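Local coordinates for DegV family protein (Thermus thermophilus, PDB 2DT8) that binds a long-chain fatty acid, with palmitic acid held in its interior, and also carries a zinc ion, at residues A[224-230]-A[274-280]; A[125-129]-A[145-150]; A[180-186]-A[199-204]; A[155-159]-A[185-190]. One frame throughout, in Å; residues are numbered along the deposited sequence.

Contact 1. Residues A[224-230]-A[274-280]; sequences RIRAYFL and GFYAYSL. With PLM (palmitic acid), chain C.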
# COMPACT_ATOMS: atom_id res chain seq x y z
N ARG A 224 14.63 -13.57 -8.84
CA ARG A 224 14.73 -12.85 -7.58
C ARG A 224 13.39 -12.20 -7.31
O ARG A 224 12.96 -11.32 -8.07
CB ARG A 224 15.80 -11.77 -7.65
CG ARG A 224 17.21 -12.26 -7.96
CD ARG A 224 18.17 -11.08 -8.03
NE ARG A 224 18.24 -10.37 -6.76
CZ ARG A 224 18.84 -9.20 -6.58
NH1 ARG A 224 19.42 -8.58 -7.60
NH2 ARG A 224 18.86 -8.64 -5.38
N ILE A 225 12.74 -12.61 -6.23
CA ILE A 225 11.45 -12.05 -5.88
C ILE A 225 11.50 -11.45 -4.49
O ILE A 225 12.10 -12.03 -3.58
CB ILE A 225 10.35 -13.14 -5.90
CG1 ILE A 225 10.25 -13.75 -7.30
CG2 ILE A 225 9.02 -12.54 -5.43
CD1 ILE A 225 9.41 -15.02 -7.37
N ARG A 226 10.89 -10.28 -4.32
CA ARG A 226 10.80 -9.61 -3.03
C ARG A 226 9.32 -9.52 -2.71
O ARG A 226 8.52 -9.06 -3.53
CB ARG A 226 11.42 -8.21 -3.09
CG ARG A 226 12.94 -8.23 -3.25
CD ARG A 226 13.50 -6.84 -3.51
NE ARG A 226 14.97 -6.84 -3.46
CZ ARG A 226 15.73 -5.81 -3.81
NH1 ARG A 226 15.18 -4.69 -4.25
NH2 ARG A 226 17.05 -5.91 -3.71
N ALA A 227 8.95 -9.99 -1.52
CA ALA A 227 7.56 -9.99 -1.09
C ALA A 227 7.33 -9.13 0.16
O ALA A 227 8.19 -9.01 1.02
CB ALA A 227 7.12 -11.42 -0.83
N TYR A 228 6.10 -8.59 0.20
CA TYR A 228 5.80 -7.71 1.31
C TYR A 228 4.41 -8.13 1.89
O TYR A 228 3.39 -8.02 1.23
CB TYR A 228 5.78 -6.25 0.80
CG TYR A 228 7.13 -5.93 0.26
CD1 TYR A 228 7.47 -6.32 -1.03
CD2 TYR A 228 8.06 -5.26 1.05
CE1 TYR A 228 8.74 -6.04 -1.53
CE2 TYR A 228 9.33 -4.99 0.56
CZ TYR A 228 9.67 -5.39 -0.72
OH TYR A 228 10.93 -5.13 -1.22
N PHE A 229 4.48 -8.60 3.15
CA PHE A 229 3.25 -9.11 3.74
C PHE A 229 2.60 -8.08 4.66
O PHE A 229 3.27 -7.35 5.37
CB PHE A 229 3.57 -10.38 4.53
CG PHE A 229 4.08 -11.50 3.67
CD1 PHE A 229 5.41 -11.53 3.26
CD2 PHE A 229 3.21 -12.48 3.22
CE1 PHE A 229 5.87 -12.54 2.41
CE2 PHE A 229 3.66 -13.49 2.36
CZ PHE A 229 4.99 -13.52 1.96
N LEU A 230 1.27 -8.08 4.64
CA LEU A 230 0.48 -7.12 5.40
C LEU A 230 -0.71 -7.75 6.13
O LEU A 230 -1.29 -8.73 5.68
CB LEU A 230 -0.08 -6.07 4.44
CG LEU A 230 0.98 -5.25 3.69
CD1 LEU A 230 0.40 -4.68 2.40
CD2 LEU A 230 1.49 -4.14 4.62
N GLY A 274 -2.49 -10.39 3.38
CA GLY A 274 -2.12 -10.65 1.99
C GLY A 274 -0.67 -10.19 1.84
O GLY A 274 0.05 -9.99 2.81
N PHE A 275 -0.31 -10.01 0.56
CA PHE A 275 1.06 -9.60 0.30
C PHE A 275 1.23 -9.01 -1.10
O PHE A 275 0.47 -9.30 -2.02
CB PHE A 275 2.23 -10.57 0.57
CG PHE A 275 2.19 -11.70 -0.42
CD1 PHE A 275 1.30 -12.75 -0.24
CD2 PHE A 275 3.07 -11.70 -1.49
CE1 PHE A 275 1.29 -13.81 -1.13
CE2 PHE A 275 3.05 -12.76 -2.39
CZ PHE A 275 2.16 -13.82 -2.22
N TYR A 276 2.23 -8.11 -1.18
CA TYR A 276 2.52 -7.54 -2.48
C TYR A 276 3.87 -8.17 -2.81
O TYR A 276 4.58 -8.67 -1.94
CB TYR A 276 2.81 -6.01 -2.25
CG TYR A 276 1.71 -5.19 -2.83
CD1 TYR A 276 1.71 -4.88 -4.18
CD2 TYR A 276 0.69 -4.70 -2.01
CE1 TYR A 276 0.70 -4.10 -4.72
CE2 TYR A 276 -0.32 -3.92 -2.55
CZ TYR A 276 -0.31 -3.61 -3.89
OH TYR A 276 -1.33 -2.85 -4.44
N ALA A 277 4.17 -8.13 -4.12
CA ALA A 277 5.44 -8.69 -4.53
C ALA A 277 6.02 -8.22 -6.00
O ALA A 277 5.19 -7.80 -6.80
CB ALA A 277 5.58 -10.28 -4.68
N TYR A 278 7.32 -8.23 -6.24
CA TYR A 278 7.85 -7.86 -7.55
C TYR A 278 9.17 -8.60 -7.71
O TYR A 278 9.67 -9.19 -6.74
CB TYR A 278 8.07 -6.35 -7.72
CG TYR A 278 9.24 -5.75 -6.98
CD1 TYR A 278 9.09 -5.32 -5.66
CD2 TYR A 278 10.48 -5.59 -7.60
CE1 TYR A 278 10.15 -4.74 -4.98
CE2 TYR A 278 11.55 -5.01 -6.92
CZ TYR A 278 11.38 -4.59 -5.61
OH TYR A 278 12.42 -4.03 -4.92
N SER A 279 9.71 -8.59 -8.91
CA SER A 279 10.97 -9.28 -9.17
C SER A 279 11.97 -8.35 -9.82
O SER A 279 11.61 -7.28 -10.33
CB SER A 279 10.74 -10.50 -10.06
OG SER A 279 10.29 -10.11 -11.34
N LEU A 280 13.24 -8.75 -9.79
CA LEU A 280 14.29 -7.94 -10.38
C LEU A 280 15.46 -8.79 -10.83
O LEU A 280 15.41 -10.02 -10.61
CB LEU A 280 14.77 -6.88 -9.39
CG LEU A 280 15.50 -7.33 -8.12
CD1 LEU A 280 16.13 -6.13 -7.45
CD2 LEU A 280 14.54 -8.03 -7.17
OXT LEU A 280 16.41 -8.22 -11.40
C1 PLM C . -8.03 9.01 1.46
O1 PLM C . -7.74 9.70 0.36
O2 PLM C . -8.87 9.44 2.23
C2 PLM C . -7.32 7.71 1.75
C3 PLM C . -8.04 6.58 1.00
C4 PLM C . -7.38 5.23 1.32
C5 PLM C . -8.08 4.13 0.52
C6 PLM C . -7.38 2.79 0.74
C7 PLM C . -8.13 1.72 -0.03
C8 PLM C . -7.35 0.43 -0.00
C9 PLM C . -7.96 -0.51 -1.04
CA PLM C . -7.66 -1.95 -0.68
CB PLM C . -6.28 -2.30 -1.23
CC PLM C . -5.31 -2.45 -0.07
CD PLM C . -4.67 -3.82 -0.15
CE PLM C . -3.84 -4.05 1.11
CF PLM C . -3.27 -5.48 1.11
CG PLM C . -2.06 -5.55 0.18
O HOH W 1 13.74 -11.95 -11.42
O HOH W 2 11.74 -2.89 -2.69
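Strands 225-230 and 274-279 run antiparallel, their axes 4.5 Å apart at 161°, and are paired from Ile225-Ser279 to Leu230-Gly274. Among the backbone bonds, Arg226 N to Tyr278 O is nearly straight, 174° at the hydrogen. On the face carrying Arg226, Tyr228, Tyr276 and Tyr278, the extended Arg226 chain runs alongside Tyr278, its guanidinium at 89° to the ring. NH1 of Arg226 donates in its own plane to OH of Tyr278 at 2.9 Å, while CD1 of Leu280 lies over one guanidinium face, 3.6 Å from that same NH1. Glu131 and Glu253 pair with the charge from outside. A lysine in place of Arg226 would probably leave the Tyr278 hydroxyl without this in-plane donor and one of the two glutamates without its mate. On the other face, Phe275 CB sits over the Phe229 ring, 3.8 Å from its centroid, a CH-pi contact; the two rings, near parallel, are slid so far that they barely overlap. Back on the Arg226 face, at the far end, Leu230 CD1 comes 3.4 Å from PLM CG, the terminal carbon of palmitic acid, and Tyr276 CD2 3.6 Å from it. That face grades from charge-paired Arg226 to an apolar end suited to a fatty-acid tail.

Contact 2. Residues A[125-129]-A[145-150]; sequences MVLRA and ELERLR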
# COMPACT_ATOMS: atom_id res chain seq x y z
N MSE A 125 7.94 0.12 -3.72
CA MSE A 125 8.45 0.91 -4.84
C MSE A 125 9.32 2.05 -4.31
O MSE A 125 10.32 2.42 -4.93
CB MSE A 125 7.29 1.44 -5.68
CG MSE A 125 6.48 0.32 -6.30
SE MSE A 125 5.28 0.94 -7.65
CE MSE A 125 4.11 -0.57 -7.74
N VAL A 126 8.95 2.61 -3.17
CA VAL A 126 9.76 3.66 -2.56
C VAL A 126 11.13 3.07 -2.22
O VAL A 126 12.16 3.67 -2.50
CB VAL A 126 9.09 4.20 -1.26
CG1 VAL A 126 10.04 5.09 -0.49
CG2 VAL A 126 7.84 4.95 -1.62
N LEU A 127 11.13 1.88 -1.63
CA LEU A 127 12.38 1.22 -1.28
C LEU A 127 13.22 0.89 -2.52
O LEU A 127 14.44 1.04 -2.50
CB LEU A 127 12.10 -0.05 -0.48
CG LEU A 127 11.47 0.18 0.90
CD1 LEU A 127 11.15 -1.17 1.52
CD2 LEU A 127 12.40 0.98 1.81
N ARG A 128 12.58 0.47 -3.60
CA ARG A 128 13.32 0.13 -4.82
C ARG A 128 13.93 1.40 -5.41
O ARG A 128 15.09 1.40 -5.85
CB ARG A 128 12.39 -0.52 -5.84
CG ARG A 128 13.05 -0.86 -7.18
CD ARG A 128 14.26 -1.76 -7.03
NE ARG A 128 14.69 -2.24 -8.34
CZ ARG A 128 15.89 -2.75 -8.60
NH1 ARG A 128 16.79 -2.84 -7.64
NH2 ARG A 128 16.19 -3.17 -9.83
N ALA A 129 13.17 2.50 -5.41
CA ALA A 129 13.69 3.76 -5.93
C ALA A 129 14.89 4.21 -5.09
O ALA A 129 15.91 4.64 -5.63
CB ALA A 129 12.58 4.83 -5.89
N GLU A 145 12.30 2.19 -14.12
CA GLU A 145 12.13 1.01 -13.28
C GLU A 145 10.78 1.05 -12.56
O GLU A 145 10.11 0.03 -12.44
CB GLU A 145 13.28 0.92 -12.26
CG GLU A 145 13.09 -0.17 -11.18
CD GLU A 145 13.23 -1.60 -11.70
OE1 GLU A 145 13.25 -1.82 -12.93
OE2 GLU A 145 13.30 -2.52 -10.85
N LEU A 146 10.38 2.24 -12.10
CA LEU A 146 9.09 2.35 -11.42
C LEU A 146 7.95 2.01 -12.37
O LEU A 146 6.97 1.39 -11.97
CB LEU A 146 8.92 3.76 -10.85
CG LEU A 146 9.76 4.05 -9.60
CD1 LEU A 146 9.66 5.52 -9.22
CD2 LEU A 146 9.27 3.16 -8.44
N GLU A 147 8.08 2.41 -13.63
CA GLU A 147 7.04 2.09 -14.61
C GLU A 147 6.99 0.57 -14.83
O GLU A 147 5.90 -0.01 -14.97
CB GLU A 147 7.30 2.84 -15.92
CG GLU A 147 6.34 2.52 -17.07
CD GLU A 147 4.87 2.83 -16.79
OE1 GLU A 147 4.56 3.51 -15.79
OE2 GLU A 147 4.02 2.40 -17.60
N ARG A 148 8.15 -0.09 -14.82
CA ARG A 148 8.17 -1.54 -14.98
C ARG A 148 7.42 -2.18 -13.82
O ARG A 148 6.63 -3.09 -14.02
CB ARG A 148 9.61 -2.07 -15.00
CG ARG A 148 9.70 -3.58 -15.22
CD ARG A 148 11.15 -4.08 -15.17
NE ARG A 148 11.73 -4.07 -13.82
CZ ARG A 148 11.60 -5.05 -12.93
NH1 ARG A 148 10.89 -6.14 -13.22
NH2 ARG A 148 12.19 -4.94 -11.75
N LEU A 149 7.68 -1.70 -12.60
CA LEU A 149 7.01 -2.26 -11.43
C LEU A 149 5.51 -1.99 -11.46
O LEU A 149 4.71 -2.84 -11.09
CB LEU A 149 7.62 -1.69 -10.14
CG LEU A 149 9.09 -2.03 -9.86
CD1 LEU A 149 9.39 -1.70 -8.39
CD2 LEU A 149 9.37 -3.50 -10.15
N ARG A 150 5.11 -0.79 -11.89
CA ARG A 150 3.69 -0.50 -11.96
C ARG A 150 2.99 -1.52 -12.87
O ARG A 150 1.91 -2.04 -12.55
CB ARG A 150 3.46 0.91 -12.51
CG ARG A 150 1.97 1.28 -12.65
CD ARG A 150 1.77 2.55 -13.46
NE ARG A 150 2.04 2.36 -14.89
CZ ARG A 150 1.23 1.72 -15.74
NH1 ARG A 150 0.09 1.18 -15.31
NH2 ARG A 150 1.55 1.63 -17.02
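A salt bridge joins Arg128 to Glu145 between helices 120-135 and 139-151, consecutive in the chain and packed antiparallel, the short segments at 152° with axes 10.5 Å apart. Arg128 turns its side toward Glu145, and both NE and NH2 reach the single oxygen OE2, at 2.9 Å and 3.1 Å respectively. OE2 lies in the guanidinium plane, but the carboxylate is turned 65° from it: NE comes from the anti side, NH2 from above. The third donor to OE2 is Arg148 NH2, on the syn side at 2.8 Å, while Arg148 NE takes OE1. A bend at chi2 (57°) brings the Arg128 guanidinium to this carboxylate, and NH1 also pairs with Glu131.

Apolar contacts flank this network. Leu149 CD1 meets Arg128 CG at 3.9 Å, the chains crossing at about a right angle, and selenomethionine Met125 slides past Leu149 in the opposite direction. Leu146 CD2 approaches Met125 CB at 3.8 Å. Leu146 also reaches Leu86 of strand 82-87, and Leu149 reaches Tyr278 of strand 273-279.

With three N-H groups on one oxygen, Glu145 probably stays ionised, and its charge is likely to offset in part the two arginines, whose NH2 atoms are 4.8 Å apart.

Contact 3. Residues A[180-186]-A[199-204]; sequences TLLNLKP and GRARGE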
# COMPACT_ATOMS: atom_id res chain seq x y z
N THR A 180 -22.85 -12.37 -4.09
CA THR A 180 -22.46 -13.69 -4.56
C THR A 180 -21.46 -14.41 -3.66
O THR A 180 -21.17 -15.58 -3.83
CB THR A 180 -21.87 -13.67 -5.91
OG1 THR A 180 -20.59 -13.03 -5.87
CG2 THR A 180 -22.71 -13.02 -7.00
N LEU A 181 -21.00 -13.63 -2.66
CA LEU A 181 -20.01 -14.21 -1.77
C LEU A 181 -20.44 -15.13 -0.63
O LEU A 181 -19.70 -16.00 -0.19
CB LEU A 181 -19.29 -13.01 -1.02
CG LEU A 181 -18.08 -13.41 -0.18
CD1 LEU A 181 -17.00 -14.12 -1.00
CD2 LEU A 181 -17.39 -12.21 0.48
N LEU A 182 -21.70 -14.90 -0.21
CA LEU A 182 -22.20 -15.70 0.89
C LEU A 182 -21.26 -15.76 2.09
O LEU A 182 -20.85 -14.76 2.65
CB LEU A 182 -22.77 -17.00 0.30
CG LEU A 182 -24.04 -16.76 -0.53
CD1 LEU A 182 -24.35 -17.96 -1.40
CD2 LEU A 182 -25.19 -16.49 0.42
N ASN A 183 -20.95 -16.84 2.55
CA ASN A 183 -20.05 -17.24 3.61
C ASN A 183 -18.61 -17.58 3.21
O ASN A 183 -17.76 -17.87 4.04
CB ASN A 183 -20.72 -18.31 4.42
CG ASN A 183 -21.99 -17.85 5.12
OD1 ASN A 183 -22.03 -16.77 5.71
ND2 ASN A 183 -23.04 -18.67 5.05
N LEU A 184 -18.40 -17.49 1.88
CA LEU A 184 -17.08 -17.82 1.39
C LEU A 184 -15.99 -16.74 1.67
O LEU A 184 -16.37 -15.62 2.03
CB LEU A 184 -17.07 -18.00 -0.19
CG LEU A 184 -17.89 -19.15 -0.75
CD1 LEU A 184 -18.06 -18.95 -2.24
CD2 LEU A 184 -17.19 -20.47 -0.45
N LYS A 185 -14.70 -17.06 1.58
CA LYS A 185 -13.65 -16.07 1.85
C LYS A 185 -13.26 -15.44 0.53
O LYS A 185 -12.96 -16.16 -0.43
CB LYS A 185 -12.41 -16.71 2.49
CG LYS A 185 -12.71 -17.53 3.73
CD LYS A 185 -13.50 -16.76 4.78
CE LYS A 185 -13.81 -17.67 5.97
NZ LYS A 185 -14.61 -16.98 7.01
N PRO A 186 -13.26 -14.11 0.44
CA PRO A 186 -12.90 -13.42 -0.81
C PRO A 186 -11.41 -13.25 -1.00
O PRO A 186 -10.67 -13.03 -0.05
CB PRO A 186 -13.60 -12.08 -0.66
CG PRO A 186 -13.40 -11.79 0.81
CD PRO A 186 -13.69 -13.14 1.47
N GLY A 199 -11.19 -14.32 -7.03
CA GLY A 199 -11.55 -15.64 -6.52
C GLY A 199 -12.20 -15.67 -5.15
O GLY A 199 -12.23 -14.67 -4.43
N ARG A 200 -12.72 -16.85 -4.80
CA ARG A 200 -13.38 -17.09 -3.52
C ARG A 200 -13.07 -18.52 -3.10
O ARG A 200 -12.92 -19.39 -3.94
CB ARG A 200 -14.90 -16.93 -3.65
CG ARG A 200 -15.35 -15.52 -3.91
CD ARG A 200 -16.82 -15.51 -4.29
NE ARG A 200 -17.04 -16.25 -5.53
CZ ARG A 200 -18.24 -16.46 -6.07
NH1 ARG A 200 -19.32 -15.97 -5.48
NH2 ARG A 200 -18.35 -17.15 -7.19
N ALA A 201 -12.97 -18.75 -1.79
CA ALA A 201 -12.64 -20.09 -1.31
C ALA A 201 -13.40 -20.44 -0.02
O ALA A 201 -13.78 -19.58 0.75
CB ALA A 201 -11.14 -20.20 -1.07
N ARG A 202 -13.72 -21.70 0.12
CA ARG A 202 -14.30 -22.15 1.36
C ARG A 202 -13.20 -22.43 2.43
O ARG A 202 -12.58 -23.49 2.46
CB ARG A 202 -15.11 -23.49 1.17
CG ARG A 202 -15.78 -24.04 2.40
CD ARG A 202 -16.52 -25.34 2.13
NE ARG A 202 -17.70 -25.48 2.98
CZ ARG A 202 -17.16 -25.32 4.20
NH1 ARG A 202 -16.16 -25.98 4.76
NH2 ARG A 202 -17.98 -24.58 4.95
N GLY A 203 -13.21 -21.43 3.35
CA GLY A 203 -12.22 -21.50 4.41
C GLY A 203 -10.92 -20.73 4.19
O GLY A 203 -10.48 -20.51 3.07
N GLU A 204 -10.34 -20.33 5.34
CA GLU A 204 -9.10 -19.59 5.25
C GLU A 204 -7.93 -20.31 4.53
O GLU A 204 -7.17 -19.74 3.75
CB GLU A 204 -8.63 -19.12 6.68
CG GLU A 204 -7.31 -18.38 6.80
CD GLU A 204 -6.79 -18.35 8.23
OE1 GLU A 204 -7.40 -17.65 9.07
OE2 GLU A 204 -5.78 -19.02 8.51
O HOH W 3 -15.57 -19.97 3.96
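Leu184 and Arg200 cross at a slant, with Leu184 CD1 4.0 Å from Arg200 CB and also close to the arginine's CD. From another direction Leu181 runs antiparallel to the same chain, its CD1 3.6 Å from Arg200 CD. The aliphatic part of Arg200 is thus bordered by two leucine methyls. A bend at chi3 (-62°) then carries the guanidinium to Thr180, where the threonine's carbonyl lies at the edge of the planar group; the very short approach of NH1 has a poor angle and is doubtful as a bond. Thr180 OG1 has its own partner in Ala176 O.

These side chains flank the open end of the beta hairpin of strands 185-191 and 194-201. A type II' turn from Leu181 to Leu184, with Leu184 N bonded to Leu181 O at 2.9 Å, leads into the first strand. Lys185 and Ala201 form a hydrogen-bonded antiparallel pair, both donors lying in the plane of the accepting carbonyl: Lys185 N to Ala201 O is 2.8 Å, 173° at the hydrogen, and Ala201 N to Lys185 O is 2.9 Å.

The other methyl of Leu184, CD2, rests 3.7 Å from Arg202 N and touches Arg202 CB. An alanine at Leu184 is likely to open a gap between the turn and the second strand, leaving the aliphatic part of Arg200 without one of its two leucine neighbours. Lys185 CG, beside its own backbone N (chi1 -54°), lies 3.7 Å from Gly203 C. Gly203 is the N-cap of helix 204-219, and a water spans from its N to Asn183 O.

Contact 4. Residues A[155-159]-A[185-190]; sequences VRFSV and KPVLTL. With PLM (palmitic acid), chain C.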
# COMPACT_ATOMS: atom_id res chain seq x y z
N VAL A 155 -0.18 -8.84 -6.33
CA VAL A 155 -0.87 -8.54 -5.08
C VAL A 155 -2.13 -9.38 -4.92
O VAL A 155 -2.93 -9.54 -5.85
CB VAL A 155 -1.24 -7.03 -4.92
CG1 VAL A 155 -1.99 -6.50 -6.14
CG2 VAL A 155 -2.08 -6.84 -3.64
N ARG A 156 -2.28 -9.96 -3.73
CA ARG A 156 -3.47 -10.71 -3.37
C ARG A 156 -3.74 -10.43 -1.91
O ARG A 156 -2.81 -10.32 -1.10
CB ARG A 156 -3.27 -12.22 -3.53
CG ARG A 156 -3.32 -12.73 -4.96
CD ARG A 156 -4.68 -12.53 -5.60
NE ARG A 156 -4.75 -13.14 -6.93
CZ ARG A 156 -4.20 -12.63 -8.03
NH1 ARG A 156 -3.55 -11.47 -7.98
NH2 ARG A 156 -4.31 -13.26 -9.19
N PHE A 157 -5.01 -10.29 -1.56
CA PHE A 157 -5.36 -10.11 -0.16
C PHE A 157 -6.78 -10.59 0.09
O PHE A 157 -7.57 -10.78 -0.84
CB PHE A 157 -5.21 -8.64 0.30
CG PHE A 157 -6.19 -7.68 -0.32
CD1 PHE A 157 -6.00 -7.18 -1.61
CD2 PHE A 157 -7.29 -7.21 0.41
CE1 PHE A 157 -6.87 -6.22 -2.15
CE2 PHE A 157 -8.17 -6.26 -0.12
CZ PHE A 157 -7.96 -5.76 -1.41
N SER A 158 -7.07 -10.86 1.36
CA SER A 158 -8.41 -11.27 1.76
C SER A 158 -8.81 -10.34 2.91
O SER A 158 -7.97 -9.66 3.50
CB SER A 158 -8.41 -12.73 2.22
OG SER A 158 -9.73 -13.20 2.43
N VAL A 159 -10.12 -10.31 3.20
CA VAL A 159 -10.68 -9.47 4.26
C VAL A 159 -11.78 -10.25 4.97
O VAL A 159 -12.36 -11.17 4.40
CB VAL A 159 -11.30 -8.18 3.67
CG1 VAL A 159 -10.21 -7.29 3.08
CG2 VAL A 159 -12.32 -8.52 2.58
N LYS A 185 -14.70 -17.06 1.58
CA LYS A 185 -13.65 -16.07 1.85
C LYS A 185 -13.26 -15.44 0.53
O LYS A 185 -12.96 -16.16 -0.43
CB LYS A 185 -12.41 -16.71 2.49
CG LYS A 185 -12.71 -17.53 3.73
CD LYS A 185 -13.50 -16.76 4.78
CE LYS A 185 -13.81 -17.67 5.97
NZ LYS A 185 -14.61 -16.98 7.01
N PRO A 186 -13.26 -14.11 0.44
CA PRO A 186 -12.90 -13.42 -0.81
C PRO A 186 -11.41 -13.25 -1.00
O PRO A 186 -10.67 -13.03 -0.05
CB PRO A 186 -13.60 -12.08 -0.66
CG PRO A 186 -13.40 -11.79 0.81
CD PRO A 186 -13.69 -13.14 1.47
N VAL A 187 -10.97 -13.39 -2.25
CA VAL A 187 -9.56 -13.17 -2.58
C VAL A 187 -9.61 -12.01 -3.56
O VAL A 187 -10.29 -12.06 -4.59
CB VAL A 187 -8.93 -14.41 -3.21
CG1 VAL A 187 -7.48 -14.11 -3.59
CG2 VAL A 187 -8.97 -15.57 -2.21
N LEU A 188 -8.89 -10.95 -3.21
CA LEU A 188 -8.90 -9.73 -4.01
C LEU A 188 -7.53 -9.32 -4.53
O LEU A 188 -6.50 -9.81 -4.06
CB LEU A 188 -9.46 -8.59 -3.15
CG LEU A 188 -10.82 -8.86 -2.49
CD1 LEU A 188 -11.26 -7.62 -1.71
CD2 LEU A 188 -11.85 -9.21 -3.55
N THR A 189 -7.52 -8.41 -5.49
CA THR A 189 -6.28 -7.90 -6.07
C THR A 189 -6.54 -6.46 -6.50
O THR A 189 -7.57 -5.87 -6.15
CB THR A 189 -5.83 -8.78 -7.29
OG1 THR A 189 -4.54 -8.36 -7.75
CG2 THR A 189 -6.83 -8.68 -8.43
N LEU A 190 -5.59 -5.87 -7.21
CA LEU A 190 -5.76 -4.54 -7.77
C LEU A 190 -5.29 -4.61 -9.21
O LEU A 190 -4.31 -5.29 -9.52
CB LEU A 190 -4.92 -3.49 -7.03
CG LEU A 190 -5.47 -2.96 -5.70
CD1 LEU A 190 -5.00 -3.86 -4.57
CD2 LEU A 190 -4.98 -1.54 -5.46
C1 PLM C . -8.03 9.01 1.46
O1 PLM C . -7.74 9.70 0.36
O2 PLM C . -8.87 9.44 2.23
C2 PLM C . -7.32 7.71 1.75
C3 PLM C . -8.04 6.58 1.00
C4 PLM C . -7.38 5.23 1.32
C5 PLM C . -8.08 4.13 0.52
C6 PLM C . -7.38 2.79 0.74
C7 PLM C . -8.13 1.72 -0.03
C8 PLM C . -7.35 0.43 -0.00
C9 PLM C . -7.96 -0.51 -1.04
CA PLM C . -7.66 -1.95 -0.68
CB PLM C . -6.28 -2.30 -1.23
CC PLM C . -5.31 -2.45 -0.07
CD PLM C . -4.67 -3.82 -0.15
CE PLM C . -3.84 -4.05 1.11
CF PLM C . -3.27 -5.48 1.11
CG PLM C . -2.06 -5.55 0.18
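Strands 155-158 and 185-190 approach to 4.5 Å between axes and run antiparallel at 147°, joined by a single bridge, the hydrogen-bonded pair Phe157-Leu188. Leu188 N gives a bond of 2.7 Å to Phe157 O, and Phe157 N returns one to Leu188 O. Side-chain hydroxyls extend the pairing on each flank. Ser158 OG donates to Pro186 O at 2.7 Å, in the carbonyl plane, its position set by a chi1 of -172° that turns the hydroxyl away from the serine's own N. Thr189 OG1 donates to Val155 O at 2.8 Å; Arg156 NH1 bonds the same oxygen, and the two donors arrive from opposite faces of the carbonyl plane.

The Phe157 ring is covered on both faces. Over one lies Leu188 CB, 3.8 Å from the centroid and 19° off the ring normal, a CH-pi contact. Over the other, PLM CD stands above the ring centre. Leu190 CD1 reaches both partners, 3.9 Å from Phe157 CE1 and as far from PLM CB, while Val155 CG2 comes within 4.0 Å of the terminal PLM CG. Val159 CG2 meets Pro186 CG, and Arg156 CD packs on Val187 CG1.

Strand 155-158 is thereby tied to the two-stranded hairpin on one edge, and by backbone bonds to strand 273-279 on the other. Polar contacts are made by backbone, hydroxyl and Arg156 groups, although Leu190 N is buried without a partner. The side chains this contact turns to the palmitic acid tail, Val155, Phe157 and Leu190, are apolar, consistent with van der Waals contact with the alkyl chain.

Contacts 1 and 4 meet at the palmitic acid, both touching the methyl end of its chain; its carboxyl end is held elsewhere, by Ser93 and Thr61. Their centres lie about 15 Å apart, and strands 154-158 and 273-279, neighbours in one sheet, are joined by a probable hydrogen bond from Phe275 N to Arg156 O of 3.0 Å. Contact 3 continues contact 4 along strand 185-191, sharing Lys185 and Pro186, with centres about 10 Å apart. Contact 2 covers the other end of contact 1, where Arg148 NH2 lies 2.8 Å from Ser279 O. Contacts 2 and 3 are remote, centres about 32 Å apart. All four lie away from the zinc site at Glu67 and Glu105.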